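Local coordinates for nucleoporin NUP170 (Chaetomium thermophilum, PDB 5HAX), which is a nucleoporin, probably a structural component of the nuclear pore complex, with a beta-propeller followed by a helical region, at residues Leu135-Ser149 / Leu160-Gly172. Sequence-based numbering, arbitrary orientation.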
# COMPACT_ATOMS: atom_id res chain seq x y z
N LEU A 135 18.38 13.92 3.61
CA LEU A 135 17.54 14.88 4.31
C LEU A 135 17.72 16.25 3.65
O LEU A 135 18.83 16.79 3.65
CB LEU A 135 17.90 14.93 5.79
CG LEU A 135 17.08 15.88 6.68
CD1 LEU A 135 15.65 15.41 6.80
CD2 LEU A 135 17.73 15.99 8.04
N VAL A 136 16.64 16.79 3.09
CA VAL A 136 16.66 18.10 2.44
C VAL A 136 16.05 19.10 3.41
O VAL A 136 14.91 18.93 3.86
CB VAL A 136 15.88 18.08 1.12
CG1 VAL A 136 16.06 19.41 0.39
CG2 VAL A 136 16.32 16.92 0.24
N VAL A 137 16.81 20.15 3.73
CA VAL A 137 16.38 21.20 4.65
C VAL A 137 16.42 22.52 3.89
O VAL A 137 17.49 22.99 3.50
CB VAL A 137 17.27 21.26 5.90
CG1 VAL A 137 16.81 22.39 6.82
CG2 VAL A 137 17.25 19.93 6.64
N ALA A 138 15.25 23.12 3.69
CA ALA A 138 15.12 24.38 2.97
C ALA A 138 14.88 25.51 3.96
O ALA A 138 13.99 25.41 4.82
CB ALA A 138 13.99 24.32 1.95
N THR A 139 15.66 26.58 3.84
CA THR A 139 15.48 27.80 4.63
C THR A 139 15.15 28.96 3.69
O THR A 139 15.07 28.80 2.47
CB THR A 139 16.73 28.12 5.46
OG1 THR A 139 17.77 28.60 4.60
CG2 THR A 139 17.21 26.89 6.22
N THR A 140 14.97 30.14 4.27
CA THR A 140 14.73 31.34 3.47
C THR A 140 15.97 31.80 2.73
O THR A 140 15.87 32.72 1.90
CB THR A 140 14.21 32.47 4.36
OG1 THR A 140 15.14 32.72 5.42
CG2 THR A 140 12.85 32.12 4.94
N SER A 141 17.13 31.19 2.98
CA SER A 141 18.39 31.58 2.37
C SER A 141 19.05 30.49 1.54
O SER A 141 19.78 30.82 0.61
CB SER A 141 19.38 32.03 3.46
OG SER A 141 20.58 32.52 2.89
N GLU A 142 18.80 29.21 1.83
CA GLU A 142 19.50 28.14 1.14
C GLU A 142 18.77 26.82 1.35
O GLU A 142 17.88 26.71 2.21
CB GLU A 142 20.95 28.03 1.64
CG GLU A 142 21.04 27.75 3.14
CD GLU A 142 22.46 27.88 3.67
OE1 GLU A 142 22.62 27.90 4.91
OE2 GLU A 142 23.40 27.97 2.86
N ILE A 143 19.15 25.83 0.55
CA ILE A 143 18.73 24.44 0.72
C ILE A 143 19.97 23.63 1.10
O ILE A 143 21.04 23.80 0.50
CB ILE A 143 18.07 23.86 -0.54
CG1 ILE A 143 16.81 24.66 -0.91
CG2 ILE A 143 17.70 22.40 -0.31
CD1 ILE A 143 17.07 25.85 -1.80
N ILE A 144 19.81 22.73 2.06
CA ILE A 144 20.91 21.97 2.65
C ILE A 144 20.60 20.49 2.51
O ILE A 144 19.49 20.05 2.83
CB ILE A 144 21.13 22.36 4.12
CG1 ILE A 144 21.35 23.87 4.25
CG2 ILE A 144 22.31 21.59 4.70
CD1 ILE A 144 21.18 24.39 5.66
N LEU A 145 21.58 19.72 2.05
CA LEU A 145 21.47 18.27 1.94
C LEU A 145 22.28 17.62 3.05
O LEU A 145 23.44 17.99 3.28
CB LEU A 145 21.96 17.78 0.58
CG LEU A 145 21.33 18.40 -0.66
CD1 LEU A 145 21.92 17.77 -1.91
CD2 LEU A 145 19.81 18.25 -0.63
N LEU A 146 21.67 16.65 3.74
CA LEU A 146 22.35 15.87 4.76
C LEU A 146 22.18 14.39 4.46
O LEU A 146 21.09 13.94 4.10
CB LEU A 146 21.80 16.16 6.16
CG LEU A 146 22.02 17.57 6.71
CD1 LEU A 146 21.41 17.69 8.10
CD2 LEU A 146 23.49 17.92 6.75
N GLY A 147 23.27 13.64 4.59
CA GLY A 147 23.19 12.20 4.48
C GLY A 147 22.50 11.59 5.69
O GLY A 147 22.63 12.08 6.82
N VAL A 148 21.75 10.52 5.45
CA VAL A 148 20.98 9.85 6.50
C VAL A 148 21.21 8.35 6.39
O VAL A 148 21.25 7.79 5.29
CB VAL A 148 19.47 10.17 6.39
CG1 VAL A 148 18.70 9.44 7.48
CG2 VAL A 148 19.24 11.67 6.48
N SER A 149 21.36 7.71 7.55
CA SER A 149 21.43 6.25 7.65
C SER A 149 20.36 5.82 8.65
O SER A 149 20.50 6.06 9.85
CB SER A 149 22.82 5.79 8.10
OG SER A 149 22.92 4.38 8.06
N LEU A 160 18.70 6.46 13.52
CA LEU A 160 18.94 7.55 12.58
C LEU A 160 20.21 8.30 12.97
O LEU A 160 20.31 8.81 14.09
CB LEU A 160 17.74 8.50 12.54
CG LEU A 160 17.66 9.41 11.32
CD1 LEU A 160 16.20 9.73 11.01
CD2 LEU A 160 18.44 10.69 11.55
N THR A 161 21.17 8.35 12.05
CA THR A 161 22.40 9.12 12.21
C THR A 161 22.60 10.00 10.98
O THR A 161 22.31 9.58 9.86
CB THR A 161 23.61 8.19 12.40
OG1 THR A 161 23.72 7.30 11.28
CG2 THR A 161 23.47 7.38 13.68
N LEU A 162 23.10 11.21 11.21
CA LEU A 162 23.21 12.23 10.18
C LEU A 162 24.66 12.42 9.75
O LEU A 162 25.58 12.31 10.56
CB LEU A 162 22.63 13.55 10.67
CG LEU A 162 21.16 13.49 11.10
CD1 LEU A 162 20.75 14.77 11.81
CD2 LEU A 162 20.26 13.23 9.90
N TYR A 163 24.84 12.72 8.46
CA TYR A 163 26.15 12.95 7.87
C TYR A 163 26.16 14.28 7.14
O TYR A 163 25.22 14.60 6.41
CB TYR A 163 26.52 11.83 6.88
CG TYR A 163 26.63 10.46 7.49
CD1 TYR A 163 27.87 9.86 7.67
CD2 TYR A 163 25.50 9.75 7.88
CE1 TYR A 163 27.98 8.60 8.23
CE2 TYR A 163 25.60 8.49 8.44
CZ TYR A 163 26.84 7.92 8.61
OH TYR A 163 26.95 6.66 9.16
N SER A 164 27.23 15.04 7.33
CA SER A 164 27.43 16.25 6.55
C SER A 164 27.85 15.89 5.13
O SER A 164 28.32 14.78 4.85
CB SER A 164 28.47 17.16 7.20
OG SER A 164 29.72 16.50 7.33
N THR A 165 27.68 16.85 4.21
CA THR A 165 27.91 16.60 2.79
C THR A 165 28.64 17.72 2.07
O THR A 165 29.12 17.48 0.96
CB THR A 165 26.57 16.36 2.07
OG1 THR A 165 25.81 17.57 2.06
CG2 THR A 165 25.77 15.26 2.75
N ARG A 166 28.73 18.92 2.63
CA ARG A 166 29.23 20.11 1.94
C ARG A 166 28.38 20.47 0.74
O ARG A 166 28.79 21.31 -0.08
CB ARG A 166 30.69 19.94 1.50
CG ARG A 166 31.64 19.50 2.61
CD ARG A 166 33.06 19.40 2.07
NE ARG A 166 33.93 18.58 2.92
CZ ARG A 166 35.08 18.04 2.52
NH1 ARG A 166 35.51 18.23 1.28
NH2 ARG A 166 35.80 17.31 3.36
N MET A 167 27.19 19.87 0.60
CA MET A 167 26.31 20.11 -0.53
C MET A 167 25.22 21.10 -0.12
O MET A 167 24.42 20.81 0.77
CB MET A 167 25.68 18.80 -1.01
CG MET A 167 26.68 17.80 -1.56
SD MET A 167 25.92 16.21 -1.96
CE MET A 167 27.32 15.32 -2.63
N SER A 168 25.21 22.27 -0.76
CA SER A 168 24.20 23.28 -0.48
C SER A 168 24.22 24.30 -1.60
O SER A 168 25.22 24.46 -2.31
CB SER A 168 24.45 23.97 0.87
OG SER A 168 25.59 24.80 0.81
N VAL A 169 23.10 25.00 -1.76
CA VAL A 169 22.95 26.03 -2.77
C VAL A 169 22.09 27.16 -2.21
O VAL A 169 21.17 26.93 -1.42
CB VAL A 169 22.31 25.49 -4.08
CG1 VAL A 169 23.34 24.74 -4.90
CG2 VAL A 169 21.11 24.62 -3.77
N HIS A 170 22.40 28.38 -2.63
CA HIS A 170 21.59 29.53 -2.26
C HIS A 170 20.19 29.39 -2.86
O HIS A 170 20.04 28.97 -4.02
CB HIS A 170 22.25 30.82 -2.73
CG HIS A 170 23.56 31.09 -2.07
ND1 HIS A 170 24.65 31.59 -2.74
CD2 HIS A 170 23.96 30.92 -0.78
CE1 HIS A 170 25.67 31.73 -1.91
NE2 HIS A 170 25.27 31.33 -0.71
N ARG A 171 19.18 29.72 -2.07
CA ARG A 171 17.80 29.51 -2.49
C ARG A 171 17.44 30.40 -3.67
O ARG A 171 17.00 29.91 -4.72
CB ARG A 171 16.85 29.78 -1.32
CG ARG A 171 15.41 29.36 -1.60
CD ARG A 171 14.44 30.03 -0.66
NE ARG A 171 14.25 31.44 -0.98
CZ ARG A 171 13.37 32.24 -0.38
NH1 ARG A 171 12.58 31.76 0.58
NH2 ARG A 171 13.26 33.51 -0.74
N GLY A 172 17.62 31.70 -3.51
CA GLY A 172 17.13 32.66 -4.46
C GLY A 172 15.90 33.38 -3.95
O GLY A 172 15.62 33.44 -2.75
O HOH W 1 12.22 28.92 1.54
O HOH W 2 19.33 33.28 -1.32
O HOH W 3 25.90 19.43 4.94
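Thr165 OG1 is held from two directions: it donates to Leu145 O at 2.7 Å and accepts from Met167 N at 3.1 Å, the second bond closing an ST turn. The hydroxyl thus bridges a break in the strand at this chain's edge of a four-stranded antiparallel blade in the Nup133-like beta-propeller, where 160-172 pairs with 142-149 in two ladders whose register differs by two residues. Thr165 chi1 of 68° sets OG1 between the backbone N and the carbonyl carbon and CG2 anti to that carbon, where CG2 comes to 3.5 Å from Gly147 N.

Beyond the break, Gly147 and Tyr163 bond reciprocally, and Gly147 O also meets the tyrosine ring at its edge. On the opposite face, Val148 CG2 and Leu162 CD2 lie side by side at 3.9 Å. Leu162 and Tyr163 also pair in parallel with a strand of another protein's chain, so the sheet runs on across that interface.

At the far end, Arg171 N bonds almost straight to Ser141 O (3.0 Å). Bent at chi3 (74°), its side chain lays one guanidinium face over Thr140 O, 3.4 Å from CZ, while NE and NH2 both donate, side-on, to Gly172 O in the guanidinium plane. NH2 also salt-bridges a phosphate ion, probably from the crystallisation liquor. Replacing Arg171 by alanine would probably cost Gly172 O both these donors and Thr140 O the flat group stacked over it. Water 1, in the guanidinium plane, accepts from Arg171 NH1 and donates to Thr139 O, at 3.0 Å each.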